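PDB 3GNL: uncharacterized protein, DUF633, LMOf2365_1472 from Listeria monocytogenes str. 4b F2365, which is uncharacterised but probably methylates N1 of adenine 22 in tRNA, using a Rossmann-like methyltransferase domain. Local coordinates for residues Ile91-Thr102 with Gly117-Ala128; Trp170-Gly178 with His226-Val234. One frame throughout, in Å; residues are numbered along the deposited sequence.

Interaction 1 of 2, residues Ile91-Thr102 with Gly117-Ala128; sequences IDTIVIAGMGGT and GVTKLILQPNIA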
ATOM      1  N   ILE A  91     -12.102 -15.552   1.707  1.00 28.44           N
ATOM      2  CA  ILE A  91     -11.285 -14.624   0.913  1.00 27.26           C
ATOM      3  C   ILE A  91      -9.806 -15.037   0.887  1.00 23.40           C
ATOM      4  O   ILE A  91      -9.249 -15.369   1.942  1.00 27.74           O
ATOM      5  CB  ILE A  91     -11.431 -13.232   1.519  1.00 27.48           C
ATOM      6  CG1 ILE A  91     -12.877 -12.728   1.410  1.00 28.55           C
ATOM      7  CG2 ILE A  91     -10.393 -12.245   0.916  1.00 27.89           C
ATOM      8  CD1 ILE A  91     -13.484 -12.699   0.023  1.00 28.25           C
ATOM      9  N   ASP A  92      -9.206 -15.056  -0.300  1.00 24.96           N
ATOM     10  CA  ASP A  92      -7.813 -15.451  -0.506  1.00 23.83           C
ATOM     11  C   ASP A  92      -6.877 -14.236  -0.468  1.00 26.39           C
ATOM     12  O   ASP A  92      -5.753 -14.319   0.077  1.00 25.59           O
ATOM     13  CB  ASP A  92      -7.613 -16.159  -1.849  1.00 26.63           C
ATOM     14  CG  ASP A  92      -8.479 -17.405  -1.976  1.00 27.72           C
ATOM     15  OD1 ASP A  92      -8.280 -18.292  -1.124  1.00 29.96           O
ATOM     16  OD2 ASP A  92      -9.337 -17.456  -2.889  1.00 29.82           O
ATOM     17  N   THR A  93      -7.358 -13.133  -1.036  1.00 24.41           N
ATOM     18  CA  THR A  93      -6.542 -11.937  -1.259  1.00 23.07           C
ATOM     19  C   THR A  93      -7.286 -10.694  -0.786  1.00 23.75           C
ATOM     20  O   THR A  93      -8.440 -10.511  -1.138  1.00 22.62           O
ATOM     21  CB  THR A  93      -6.199 -11.842  -2.716  1.00 24.24           C
ATOM     22  OG1 THR A  93      -5.459 -13.009  -3.068  1.00 24.95           O
ATOM     23  CG2 THR A  93      -5.307 -10.616  -2.975  1.00 21.90           C
ATOM     24  N   ILE A  94      -6.620  -9.792  -0.048  1.00 22.32           N
ATOM     25  CA  ILE A  94      -7.226  -8.511   0.296  1.00 21.60           C
ATOM     26  C   ILE A  94      -6.395  -7.394  -0.321  1.00 21.61           C
ATOM     27  O   ILE A  94      -5.144  -7.445  -0.225  1.00 21.31           O
ATOM     28  CB  ILE A  94      -7.294  -8.266   1.813  1.00 22.12           C
ATOM     29  CG1 ILE A  94      -8.093  -9.370   2.549  1.00 24.89           C
ATOM     30  CG2 ILE A  94      -7.887  -6.869   2.118  1.00 23.85           C
ATOM     31  CD1 ILE A  94      -8.090  -9.200   4.043  1.00 25.59           C
ATOM     32  N   VAL A  95      -7.094  -6.473  -1.012  1.00 19.17           N
ATOM     33  CA  VAL A  95      -6.486  -5.268  -1.605  1.00 19.74           C
ATOM     34  C   VAL A  95      -6.876  -4.081  -0.770  1.00 19.12           C
ATOM     35  O   VAL A  95      -8.037  -3.919  -0.456  1.00 19.92           O
ATOM     36  CB  VAL A  95      -6.997  -5.035  -3.040  1.00 19.69           C
ATOM     37  CG1 VAL A  95      -6.430  -3.782  -3.687  1.00 21.04           C
ATOM     38  CG2 VAL A  95      -6.722  -6.252  -3.928  1.00 21.23           C
ATOM     39  N   ILE A  96      -5.895  -3.264  -0.357  1.00 19.32           N
ATOM     40  CA  ILE A  96      -6.208  -1.978   0.325  1.00 19.64           C
ATOM     41  C   ILE A  96      -5.310  -0.938  -0.352  1.00 18.22           C
ATOM     42  O   ILE A  96      -4.073  -0.963  -0.155  1.00 20.63           O
ATOM     43  CB  ILE A  96      -5.952  -2.012   1.872  1.00 19.59           C
ATOM     44  CG1 ILE A  96      -6.491  -3.321   2.480  1.00 20.83           C
ATOM     45  CG2 ILE A  96      -6.600  -0.772   2.544  1.00 20.96           C
ATOM     46  CD1 ILE A  96      -6.190  -3.485   3.953  1.00 20.84           C
ATOM     47  N   ALA A  97      -5.928  -0.067  -1.145  1.00 18.10           N
ATOM     48  CA  ALA A  97      -5.213   0.926  -1.966  1.00 18.41           C
ATOM     49  C   ALA A  97      -5.785   2.323  -1.733  1.00 19.67           C
ATOM     50  O   ALA A  97      -6.914   2.459  -1.290  1.00 20.42           O
ATOM     51  CB  ALA A  97      -5.309   0.549  -3.452  1.00 19.64           C
ATOM     52  N   GLY A  98      -4.962   3.342  -2.005  1.00 20.15           N
ATOM     53  CA  GLY A  98      -5.432   4.729  -2.056  1.00 20.83           C
ATOM     54  C   GLY A  98      -5.746   5.329  -0.707  1.00 23.36           C
ATOM     55  O   GLY A  98      -6.622   6.167  -0.599  1.00 24.22           O
HETATM   56  N   MSE A  99      -5.024   4.875   0.319  1.00 22.05           N
HETATM   57  CA  MSE A  99      -5.237   5.382   1.689  1.00 24.08           C
HETATM   58  C   MSE A  99      -3.870   5.571   2.296  1.00 22.36           C
HETATM   59  O   MSE A  99      -2.902   4.944   1.878  1.00 19.96           O
HETATM   60  CB  MSE A  99      -5.931   4.309   2.533  1.00 26.84           C
HETATM   61  CG  MSE A  99      -7.316   4.038   2.127  1.00 32.21           C
HETATM   62 SE   MSE A  99      -8.054   2.806   3.401  1.00 36.28          SE
HETATM   63  CE  MSE A  99      -9.158   1.784   2.127  1.00 33.29           C
ATOM     64  N   GLY A 100      -3.797   6.349   3.376  1.00 23.24           N
ATOM     65  CA  GLY A 100      -2.514   6.478   4.058  1.00 22.35           C
ATOM     66  C   GLY A 100      -2.092   5.196   4.752  1.00 21.19           C
ATOM     67  O   GLY A 100      -2.953   4.426   5.220  1.00 22.07           O
ATOM     68  N   GLY A 101      -0.782   5.015   4.859  1.00 22.18           N
ATOM     69  CA  GLY A 101      -0.185   3.840   5.538  1.00 22.31           C
ATOM     70  C   GLY A 101      -0.674   3.617   6.943  1.00 23.69           C
ATOM     71  O   GLY A 101      -0.849   2.470   7.327  1.00 23.61           O
ATOM     72  N   THR A 102      -0.843   4.686   7.740  1.00 24.30           N
ATOM     73  CA  THR A 102      -1.319   4.559   9.116  1.00 27.45           C
ATOM     74  C   THR A 102      -2.754   4.002   9.132  1.00 26.71           C
ATOM     75  O   THR A 102      -3.059   3.107   9.921  1.00 26.76           O
ATOM     76  CB  THR A 102      -1.211   5.902   9.889  1.00 29.19           C
ATOM     77  OG1 THR A 102       0.121   6.396   9.741  1.00 31.48           O
ATOM     78  CG2 THR A 102      -1.471   5.706  11.354  1.00 31.66           C
ATOM     79  N   GLY A 117      -7.282 -17.278   7.214  1.00 31.37           N
ATOM     80  CA  GLY A 117      -7.345 -17.909   5.923  1.00 32.13           C
ATOM     81  C   GLY A 117      -6.878 -17.123   4.710  1.00 30.73           C
ATOM     82  O   GLY A 117      -6.668 -17.702   3.645  1.00 30.77           O
ATOM     83  N   VAL A 118      -6.662 -15.805   4.887  1.00 29.98           N
ATOM     84  CA  VAL A 118      -6.151 -14.947   3.798  1.00 29.21           C
ATOM     85  C   VAL A 118      -4.675 -15.254   3.508  1.00 27.78           C
ATOM     86  O   VAL A 118      -3.871 -15.368   4.458  1.00 29.55           O
ATOM     87  CB  VAL A 118      -6.342 -13.446   4.142  1.00 28.18           C
ATOM     88  CG1 VAL A 118      -5.733 -12.573   3.055  1.00 26.31           C
ATOM     89  CG2 VAL A 118      -7.824 -13.126   4.307  1.00 27.23           C
ATOM     90  N   THR A 119      -4.315 -15.385   2.235  1.00 26.27           N
ATOM     91  CA  THR A 119      -2.940 -15.764   1.860  1.00 27.51           C
ATOM     92  C   THR A 119      -2.151 -14.679   1.077  1.00 26.30           C
ATOM     93  O   THR A 119      -0.977 -14.868   0.693  1.00 26.27           O
ATOM     94  CB  THR A 119      -2.913 -17.083   1.057  1.00 29.50           C
ATOM     95  OG1 THR A 119      -3.835 -17.006  -0.043  1.00 29.13           O
ATOM     96  CG2 THR A 119      -3.307 -18.284   1.947  1.00 30.42           C
ATOM     97  N   LYS A 120      -2.816 -13.560   0.792  1.00 24.13           N
ATOM     98  CA  LYS A 120      -2.153 -12.503   0.029  1.00 23.28           C
ATOM     99  C   LYS A 120      -2.753 -11.167   0.396  1.00 23.80           C
ATOM    100  O   LYS A 120      -3.980 -11.025   0.480  1.00 23.03           O
ATOM    101  CB  LYS A 120      -2.223 -12.767  -1.466  1.00 23.44           C
ATOM    102  CG  LYS A 120      -1.489 -11.737  -2.365  1.00 24.13           C
ATOM    103  CD  LYS A 120      -1.117 -12.228  -3.768  1.00 26.84           C
ATOM    104  CE  LYS A 120      -2.344 -12.747  -4.526  1.00 27.22           C
ATOM    105  NZ  LYS A 120      -1.825 -13.200  -5.820  1.00 28.13           N
ATOM    106  N   LEU A 121      -1.893 -10.172   0.665  1.00 22.24           N
ATOM    107  CA  LEU A 121      -2.351  -8.779   0.811  1.00 21.99           C
ATOM    108  C   LEU A 121      -1.648  -8.001  -0.274  1.00 20.56           C
ATOM    109  O   LEU A 121      -0.452  -8.179  -0.518  1.00 21.42           O
ATOM    110  CB  LEU A 121      -1.979  -8.147   2.174  1.00 21.94           C
ATOM    111  CG  LEU A 121      -2.408  -8.859   3.445  1.00 22.03           C
ATOM    112  CD1 LEU A 121      -1.769  -8.254   4.732  1.00 22.66           C
ATOM    113  CD2 LEU A 121      -3.924  -8.824   3.537  1.00 25.96           C
ATOM    114  N   ILE A 122      -2.405  -7.130  -0.935  1.00 18.86           N
ATOM    115  CA  ILE A 122      -1.820  -6.201  -1.909  1.00 19.64           C
ATOM    116  C   ILE A 122      -2.139  -4.783  -1.413  1.00 19.40           C
ATOM    117  O   ILE A 122      -3.338  -4.372  -1.341  1.00 19.82           O
ATOM    118  CB  ILE A 122      -2.414  -6.368  -3.296  1.00 19.70           C
ATOM    119  CG1 ILE A 122      -2.190  -7.808  -3.796  1.00 20.88           C
ATOM    120  CG2 ILE A 122      -1.746  -5.383  -4.240  1.00 21.36           C
ATOM    121  CD1 ILE A 122      -3.133  -8.213  -4.970  1.00 19.35           C
ATOM    122  N   LEU A 123      -1.105  -4.060  -0.959  1.00 19.22           N
ATOM    123  CA  LEU A 123      -1.382  -2.790  -0.248  1.00 18.64           C
ATOM    124  C   LEU A 123      -0.721  -1.667  -1.036  1.00 18.99           C
ATOM    125  O   LEU A 123       0.401  -1.814  -1.546  1.00 18.99           O
ATOM    126  CB  LEU A 123      -0.795  -2.839   1.176  1.00 18.71           C
ATOM    127  CG  LEU A 123      -1.179  -4.049   1.997  1.00 19.06           C
ATOM    128  CD1 LEU A 123      -0.491  -3.897   3.374  1.00 20.89           C
ATOM    129  CD2 LEU A 123      -2.709  -4.181   2.111  1.00 19.95           C
ATOM    130  N   GLN A 124      -1.435  -0.544  -1.150  1.00 18.30           N
ATOM    131  CA  GLN A 124      -0.892   0.588  -1.888  1.00 19.78           C
ATOM    132  C   GLN A 124      -1.119   1.824  -1.023  1.00 18.01           C
ATOM    133  O   GLN A 124      -2.129   2.479  -1.153  1.00 18.60           O
ATOM    134  CB  GLN A 124      -1.523   0.688  -3.271  1.00 20.57           C
ATOM    135  CG  GLN A 124      -0.891   1.806  -4.150  1.00 21.01           C
ATOM    136  CD  GLN A 124      -1.554   3.138  -3.907  1.00 24.24           C
ATOM    137  OE1 GLN A 124      -2.754   3.251  -4.075  1.00 23.48           O
ATOM    138  NE2 GLN A 124      -0.777   4.139  -3.462  1.00 28.14           N
ATOM    139  N   PRO A 125      -0.149   2.136  -0.151  1.00 19.28           N
ATOM    140  CA  PRO A 125      -0.286   3.320   0.722  1.00 19.06           C
ATOM    141  C   PRO A 125       0.173   4.604   0.028  1.00 20.96           C
ATOM    142  O   PRO A 125       1.155   4.593  -0.715  1.00 25.08           O
ATOM    143  CB  PRO A 125       0.650   3.013   1.874  1.00 19.69           C
ATOM    144  CG  PRO A 125       1.790   2.206   1.217  1.00 20.18           C
ATOM    145  CD  PRO A 125       1.059   1.365   0.149  1.00 19.19           C
ATOM    146  N   ASN A 126      -0.560   5.673   0.277  1.00 20.43           N
ATOM    147  CA  ASN A 126      -0.294   6.982  -0.335  0.70 22.40           C
ATOM    148  C   ASN A 126       0.715   7.791   0.488  1.00 23.79           C
ATOM    149  O   ASN A 126       1.159   8.836   0.043  1.00 25.52           O
ATOM    150  CB  ASN A 126      -1.587   7.770  -0.448  0.70 24.39           C
ATOM    151  CG  ASN A 126      -2.473   7.281  -1.585  0.70 24.11           C
ATOM    152  OD1 ASN A 126      -2.053   6.501  -2.448  0.70 26.81           O
ATOM    153  ND2 ASN A 126      -3.691   7.730  -1.583  0.70 25.19           N
ATOM    154  N   ILE A 127       1.013   7.333   1.701  1.00 21.91           N
ATOM    155  CA  ILE A 127       1.945   8.013   2.634  1.00 22.78           C
ATOM    156  C   ILE A 127       2.396   6.962   3.618  1.00 23.40           C
ATOM    157  O   ILE A 127       1.659   5.982   3.866  1.00 22.70           O
ATOM    158  CB  ILE A 127       1.232   9.240   3.376  1.00 24.90           C
ATOM    159  CG1 ILE A 127       2.202  10.100   4.217  1.00 27.28           C
ATOM    160  CG2 ILE A 127       0.073   8.807   4.237  1.00 27.77           C
ATOM    161  CD1 ILE A 127       1.490  11.397   4.823  1.00 27.51           C
ATOM    162  N   ALA A 128       3.575   7.159   4.200  1.00 21.86           N
ATOM    163  CA  ALA A 128       4.048   6.318   5.304  1.00 22.46           C
ATOM    164  C   ALA A 128       3.977   4.790   5.006  1.00 19.91           C
ATOM    165  O   ALA A 128       3.472   4.013   5.853  1.00 20.39           O
ATOM    166  CB  ALA A 128       3.286   6.666   6.577  1.00 22.92           C
TER
HETATM  167  O   HOH W   1      -6.085 -18.315   0.349  1.00 36.09           O
HETATM  168  O   HOH W   2      -4.240 -15.454  -2.500  1.00 27.92           O

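Interaction 2 of 2, residues Trp170-Gly178 with His226-Val234; sequences WTKQEIFFG and HKIALVEDV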
ATOM      1  N   TRP A 170      13.273  -7.464   9.295  1.00 17.78           N
ATOM      2  CA  TRP A 170      13.817  -6.596   8.256  1.00 17.79           C
ATOM      3  C   TRP A 170      15.006  -5.808   8.780  1.00 18.17           C
ATOM      4  O   TRP A 170      15.226  -5.768   9.958  1.00 19.93           O
ATOM      5  CB  TRP A 170      12.726  -5.570   7.863  1.00 18.43           C
ATOM      6  CG  TRP A 170      11.488  -6.180   7.211  1.00 18.39           C
ATOM      7  CD1 TRP A 170      10.208  -5.997   7.615  1.00 19.01           C
ATOM      8  CD2 TRP A 170      11.463  -7.114   6.108  1.00 17.28           C
ATOM      9  NE1 TRP A 170       9.354  -6.726   6.796  1.00 19.83           N
ATOM     10  CE2 TRP A 170      10.085  -7.427   5.881  1.00 18.33           C
ATOM     11  CE3 TRP A 170      12.439  -7.709   5.284  1.00 18.40           C
ATOM     12  CZ2 TRP A 170       9.668  -8.317   4.861  1.00 19.38           C
ATOM     13  CZ3 TRP A 170      12.004  -8.598   4.244  1.00 18.87           C
ATOM     14  CH2 TRP A 170      10.619  -8.877   4.066  1.00 18.55           C
ATOM     15  N   THR A 171      15.771  -5.210   7.875  1.00 15.97           N
ATOM     16  CA  THR A 171      16.688  -4.157   8.318  1.00 17.15           C
ATOM     17  C   THR A 171      15.914  -2.822   8.301  1.00 18.65           C
ATOM     18  O   THR A 171      14.856  -2.699   7.672  1.00 17.23           O
ATOM     19  CB  THR A 171      17.852  -4.007   7.405  1.00 18.12           C
ATOM     20  OG1 THR A 171      17.393  -3.614   6.090  1.00 17.59           O
ATOM     21  CG2 THR A 171      18.646  -5.283   7.283  1.00 18.49           C
ATOM     22  N   LYS A 172      16.479  -1.786   8.892  1.00 18.56           N
ATOM     23  CA  LYS A 172      15.790  -0.500   8.886  1.00 19.32           C
ATOM     24  C   LYS A 172      15.700   0.040   7.448  1.00 19.26           C
ATOM     25  O   LYS A 172      14.714   0.699   7.111  1.00 19.44           O
ATOM     26  CB  LYS A 172      16.470   0.502   9.846  1.00 23.18           C
ATOM     27  CG  LYS A 172      17.884   0.820   9.559  1.00 27.24           C
ATOM     28  CD  LYS A 172      18.525   1.718  10.689  1.00 29.74           C
ATOM     29  CE  LYS A 172      20.039   1.973  10.339  1.00 31.61           C
ATOM     30  NZ  LYS A 172      20.681   3.212  10.961  1.00 34.17           N
ATOM     31  N   GLN A 173      16.694  -0.261   6.620  1.00 17.43           N
ATOM     32  CA  GLN A 173      16.645   0.145   5.213  1.00 19.28           C
ATOM     33  C   GLN A 173      15.497  -0.565   4.502  1.00 18.50           C
ATOM     34  O   GLN A 173      14.749   0.044   3.726  1.00 17.81           O
ATOM     35  CB  GLN A 173      17.954  -0.148   4.482  1.00 19.63           C
ATOM     36  CG  GLN A 173      19.161   0.677   4.975  1.00 21.79           C
ATOM     37  CD  GLN A 173      19.903   0.064   6.164  1.00 25.74           C
ATOM     38  OE1 GLN A 173      19.419  -0.826   6.885  1.00 24.71           O
ATOM     39  NE2 GLN A 173      21.122   0.569   6.384  1.00 28.75           N
ATOM     40  N   GLU A 174      15.327  -1.860   4.763  1.00 17.58           N
ATOM     41  CA  GLU A 174      14.218  -2.587   4.135  1.00 17.13           C
ATOM     42  C   GLU A 174      12.877  -2.009   4.570  1.00 18.11           C
ATOM     43  O   GLU A 174      11.938  -1.912   3.765  1.00 18.49           O
ATOM     44  CB  GLU A 174      14.335  -4.089   4.428  1.00 17.94           C
ATOM     45  CG  GLU A 174      15.513  -4.711   3.741  1.00 20.47           C
ATOM     46  CD  GLU A 174      15.739  -6.174   4.140  1.00 21.52           C
ATOM     47  OE1 GLU A 174      15.602  -6.492   5.323  1.00 19.73           O
ATOM     48  OE2 GLU A 174      16.023  -6.971   3.220  1.00 25.90           O
ATOM     49  N   ILE A 175      12.711  -1.659   5.843  1.00 16.30           N
ATOM     50  CA  ILE A 175      11.457  -1.020   6.287  1.00 17.92           C
ATOM     51  C   ILE A 175      11.223   0.346   5.594  1.00 17.62           C
ATOM     52  O   ILE A 175      10.098   0.671   5.191  1.00 18.14           O
ATOM     53  CB  ILE A 175      11.422  -0.916   7.815  1.00 17.75           C
ATOM     54  CG1 ILE A 175      11.038  -2.300   8.374  1.00 20.04           C
ATOM     55  CG2 ILE A 175      10.421   0.078   8.343  1.00 18.86           C
ATOM     56  CD1 ILE A 175      11.259  -2.417   9.832  1.00 22.49           C
ATOM     57  N   PHE A 176      12.262   1.172   5.510  1.00 18.19           N
ATOM     58  CA  PHE A 176      12.092   2.542   5.002  1.00 18.50           C
ATOM     59  C   PHE A 176      11.914   2.555   3.506  1.00 17.55           C
ATOM     60  O   PHE A 176      11.141   3.395   3.019  1.00 18.63           O
ATOM     61  CB  PHE A 176      13.368   3.329   5.379  1.00 20.22           C
ATOM     62  CG  PHE A 176      13.288   4.819   5.258  1.00 25.53           C
ATOM     63  CD1 PHE A 176      13.051   5.598   6.397  1.00 27.82           C
ATOM     64  CD2 PHE A 176      13.554   5.443   4.050  1.00 26.59           C
ATOM     65  CE1 PHE A 176      13.022   7.019   6.315  1.00 29.50           C
ATOM     66  CE2 PHE A 176      13.545   6.873   3.966  1.00 28.20           C
ATOM     67  CZ  PHE A 176      13.268   7.625   5.085  1.00 27.58           C
ATOM     68  N   PHE A 177      12.599   1.682   2.776  1.00 16.67           N
ATOM     69  CA  PHE A 177      12.692   1.713   1.324  1.00 16.19           C
ATOM     70  C   PHE A 177      11.952   0.597   0.580  1.00 17.82           C
ATOM     71  O   PHE A 177      11.601   0.743  -0.613  1.00 18.99           O
ATOM     72  CB  PHE A 177      14.136   1.724   0.863  1.00 18.11           C
ATOM     73  CG  PHE A 177      14.905   2.922   1.351  1.00 18.60           C
ATOM     74  CD1 PHE A 177      14.645   4.170   0.795  1.00 20.93           C
ATOM     75  CD2 PHE A 177      15.872   2.789   2.352  1.00 19.37           C
ATOM     76  CE1 PHE A 177      15.351   5.308   1.227  1.00 20.30           C
ATOM     77  CE2 PHE A 177      16.588   3.896   2.798  1.00 20.82           C
ATOM     78  CZ  PHE A 177      16.328   5.169   2.245  1.00 21.42           C
ATOM     79  N   GLY A 178      11.811  -0.524   1.277  1.00 18.69           N
ATOM     80  CA  GLY A 178      11.198  -1.712   0.672  1.00 18.85           C
ATOM     81  C   GLY A 178      12.273  -2.717   0.337  1.00 19.25           C
ATOM     82  O   GLY A 178      13.194  -2.444  -0.441  1.00 18.87           O
ATOM     83  N   HIS A 226      19.673  11.417   9.949  1.00 24.14           N
ATOM     84  CA  HIS A 226      19.485   9.951   9.946  1.00 27.03           C
ATOM     85  C   HIS A 226      18.834   9.515   8.636  1.00 25.68           C
ATOM     86  O   HIS A 226      19.280   8.547   7.989  1.00 24.76           O
ATOM     87  CB  HIS A 226      18.604   9.513  11.129  1.00 30.02           C
ATOM     88  CG  HIS A 226      18.319   8.035  11.190  1.00 36.34           C
ATOM     89  ND1 HIS A 226      19.313   7.072  11.186  1.00 37.94           N
ATOM     90  CD2 HIS A 226      17.148   7.359  11.327  1.00 38.15           C
ATOM     91  CE1 HIS A 226      18.765   5.868  11.282  1.00 38.12           C
ATOM     92  NE2 HIS A 226      17.454   6.015  11.375  1.00 39.26           N
ATOM     93  N   LYS A 227      17.794  10.244   8.235  1.00 24.15           N
ATOM     94  CA  LYS A 227      17.137   9.920   6.988  1.00 23.49           C
ATOM     95  C   LYS A 227      18.035  10.106   5.771  1.00 21.41           C
ATOM     96  O   LYS A 227      18.064   9.268   4.870  1.00 21.30           O
ATOM     97  CB  LYS A 227      15.847  10.717   6.804  1.00 24.99           C
ATOM     98  CG  LYS A 227      14.738  10.462   7.848  1.00 28.85           C
ATOM     99  CD  LYS A 227      13.526  11.272   7.390  1.00 32.26           C
ATOM    100  CE  LYS A 227      12.705  11.776   8.520  1.00 35.14           C
ATOM    101  NZ  LYS A 227      11.436  11.050   8.620  1.00 37.13           N
ATOM    102  N   ILE A 228      18.799  11.194   5.741  1.00 22.01           N
ATOM    103  CA  ILE A 228      19.732  11.408   4.636  1.00 21.27           C
ATOM    104  C   ILE A 228      20.788  10.271   4.586  1.00 21.28           C
ATOM    105  O   ILE A 228      21.120   9.779   3.520  1.00 20.83           O
ATOM    106  CB  ILE A 228      20.449  12.825   4.768  1.00 20.32           C
ATOM    107  CG1 ILE A 228      19.455  13.974   4.595  1.00 21.30           C
ATOM    108  CG2 ILE A 228      21.630  12.958   3.842  1.00 22.69           C
ATOM    109  CD1 ILE A 228      19.993  15.253   5.266  1.00 21.19           C
ATOM    110  N   ALA A 229      21.312   9.896   5.756  1.00 22.08           N
ATOM    111  CA  ALA A 229      22.300   8.814   5.833  1.00 22.44           C
ATOM    112  C   ALA A 229      21.715   7.488   5.319  1.00 22.81           C
ATOM    113  O   ALA A 229      22.386   6.763   4.569  1.00 22.41           O
ATOM    114  CB  ALA A 229      22.832   8.686   7.257  1.00 23.19           C
ATOM    115  N   LEU A 230      20.448   7.244   5.629  1.00 20.85           N
ATOM    116  CA  LEU A 230      19.807   6.028   5.080  1.00 22.25           C
ATOM    117  C   LEU A 230      19.743   6.048   3.552  1.00 20.72           C
ATOM    118  O   LEU A 230      19.955   5.034   2.882  1.00 21.69           O
ATOM    119  CB  LEU A 230      18.408   5.832   5.663  1.00 24.69           C
ATOM    120  CG  LEU A 230      18.304   5.468   7.137  1.00 28.09           C
ATOM    121  CD1 LEU A 230      16.880   5.661   7.642  1.00 30.32           C
ATOM    122  CD2 LEU A 230      18.784   4.014   7.340  1.00 29.41           C
ATOM    123  N   VAL A 231      19.370   7.182   2.967  1.00 20.48           N
ATOM    124  CA  VAL A 231      19.325   7.270   1.540  1.00 20.17           C
ATOM    125  C   VAL A 231      20.711   7.111   0.935  1.00 21.46           C
ATOM    126  O   VAL A 231      20.888   6.397  -0.051  1.00 22.30           O
ATOM    127  CB  VAL A 231      18.688   8.627   1.067  1.00 19.62           C
ATOM    128  CG1 VAL A 231      18.876   8.835  -0.421  1.00 20.97           C
ATOM    129  CG2 VAL A 231      17.175   8.680   1.442  1.00 20.59           C
ATOM    130  N   GLU A 232      21.729   7.728   1.550  1.00 23.35           N
ATOM    131  CA  GLU A 232      23.094   7.641   1.015  1.00 27.28           C
ATOM    132  C   GLU A 232      23.576   6.201   1.044  1.00 26.39           C
ATOM    133  O   GLU A 232      24.253   5.767   0.124  1.00 29.02           O
ATOM    134  CB  GLU A 232      24.029   8.530   1.819  1.00 27.94           C
ATOM    135  CG  GLU A 232      23.745  10.012   1.582  1.00 31.45           C
ATOM    136  CD  GLU A 232      24.627  10.962   2.378  1.00 32.58           C
ATOM    137  OE1 GLU A 232      25.142  10.587   3.454  1.00 34.68           O
ATOM    138  OE2 GLU A 232      24.772  12.119   1.935  1.00 34.96           O
ATOM    139  N   ASP A 233      23.197   5.487   2.095  1.00 28.19           N
ATOM    140  CA  ASP A 233      23.555   4.079   2.238  1.00 29.55           C
ATOM    141  C   ASP A 233      22.887   3.203   1.174  1.00 29.63           C
ATOM    142  O   ASP A 233      23.517   2.280   0.647  1.00 29.27           O
ATOM    143  CB  ASP A 233      23.169   3.570   3.623  1.00 33.90           C
ATOM    144  CG  ASP A 233      23.558   2.118   3.825  1.00 38.84           C
ATOM    145  OD1 ASP A 233      24.768   1.817   3.727  1.00 41.20           O
ATOM    146  OD2 ASP A 233      22.657   1.278   4.024  1.00 41.32           O
ATOM    147  N   VAL A 234      21.628   3.482   0.846  1.00 26.90           N
ATOM    148  CA  VAL A 234      20.985   2.634  -0.164  1.00 26.29           C
ATOM    149  C   VAL A 234      21.344   2.986  -1.602  1.00 28.19           C
ATOM    150  O   VAL A 234      21.387   2.087  -2.453  1.00 27.84           O
ATOM    151  CB  VAL A 234      19.465   2.415   0.026  1.00 27.12           C
ATOM    152  CG1 VAL A 234      19.217   1.855   1.426  1.00 29.15           C
ATOM    153  CG2 VAL A 234      18.625   3.667  -0.317  1.00 26.24           C
TER

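Interaction 1 of 2, residues Ile91-Thr102 with Gly117-Ala128
The side-chain amide of Q124 faces the turn at G98, at the C-terminal ends of the two strands of a beta-alpha-beta unit (strand 93-99, helix 101-110, strand 120-125) in a Rossmann-like methyltransferase sheet. G98 N is shared between Q124 O (3.1 Å) and, weakly, Q124 OE1 (3.0 Å, bent to 132° at the hydrogen), which also accepts from R11. At the amide's other end, NE2 reaches OD1 of N126 in the conformer given here, with OD1 close to the Q124 amide plane. CG of Q124 lies anti to the backbone N (chi1 -175°), and the bend at chi2 brings OE1 over to G98 of the neighbouring strand. Strands 93-97 and 120-125 run parallel (2° apart, axes 4.6 Å). Evidence for the register comes from the alternating backbone bonds, including I122 N to I94 O (2.8 Å) and I96 N to I122 O. On the face carrying I94 and I96, CD2 of L123 lies alongside CG1 of I96 (3.9 Å), while V118 meets I94 at about a right angle. On the other face T93 and K120 run side by side, and both turn their polar ends to E23, K120 NZ also binding Y18 O. Past the corner at G98, N126 N donates to M99 O, and G101 N, just after the helix N-cap G100, donates to I127 O (2.8 Å). At the opposite end D92 O accepts from T119 N, and D92 OD2 from the backbone N of R24. Two waters meet at T119 OG1: one lies 2.6 Å from T119 OG1 and donates to D92 OD1, the other 2.8 Å from T93 OG1.

Interaction 2 of 2, residues Trp170-Gly178 with His226-Val234
F177 sets its ring against V234, whose CG2 stands over the centre of the face as a CH-pi contact (3.7 Å from the centroid, 11° off the ring normal). F176 CD2 covers the opposite face, and V231 CG2 fills the edge, 3.7 Å from F177 CZ. The phenyl is therefore clamped on both faces and abutted in its plane; W193 adds an edge-to-face contact. L230 enters as a knob among K172, Q173, F176 and F177: its CD1 sits 4.0 Å from F176 CD1, towards the rim of that ring, and its CD2 packs obliquely against the K172 chain, nearest CE (3.8 Å). That chain runs extended from CG, and its NZ arrives in the plane of the H226 ring, at the edge near CE1. On the other flank Q173 and D233 cross at about a right angle. Q173 NE2 donates to D233 OD2 (2.9 Å, 134° at the hydrogen) from above the carboxylate plane, while D233 OD1 pairs with K236. Helices 172-177 and 226-234 cross at -98° with axes 10.7 Å apart, and large side chains from both fill the space between. A single knob-into-hole contact, L230, thus joins helix 172-177 to the C-terminal helical hairpin, as in TrmK-type tRNA methyltransferases.

Interaction 1 closes before interaction 2 opens, so the two contacts follow in series along the chain. Their centres lie about 22 Å apart and their nearest atoms about 7 Å, without touching. Interaction 1, about 5 Å from the centre of the chain, pairs two neighbouring parallel strands of the seven-stranded mixed sheet; interaction 2, about 18 Å out, joins short helix 172-177 to the long C-terminal helix 215-235. Helix 129-139, which starts right after segment 117-128, bridges the two by meeting W170 and I175. The chain thus has a Rossmann-like core, probably the methyltransferase domain, and an appended helical arm, the latter perhaps helping to engage tRNA.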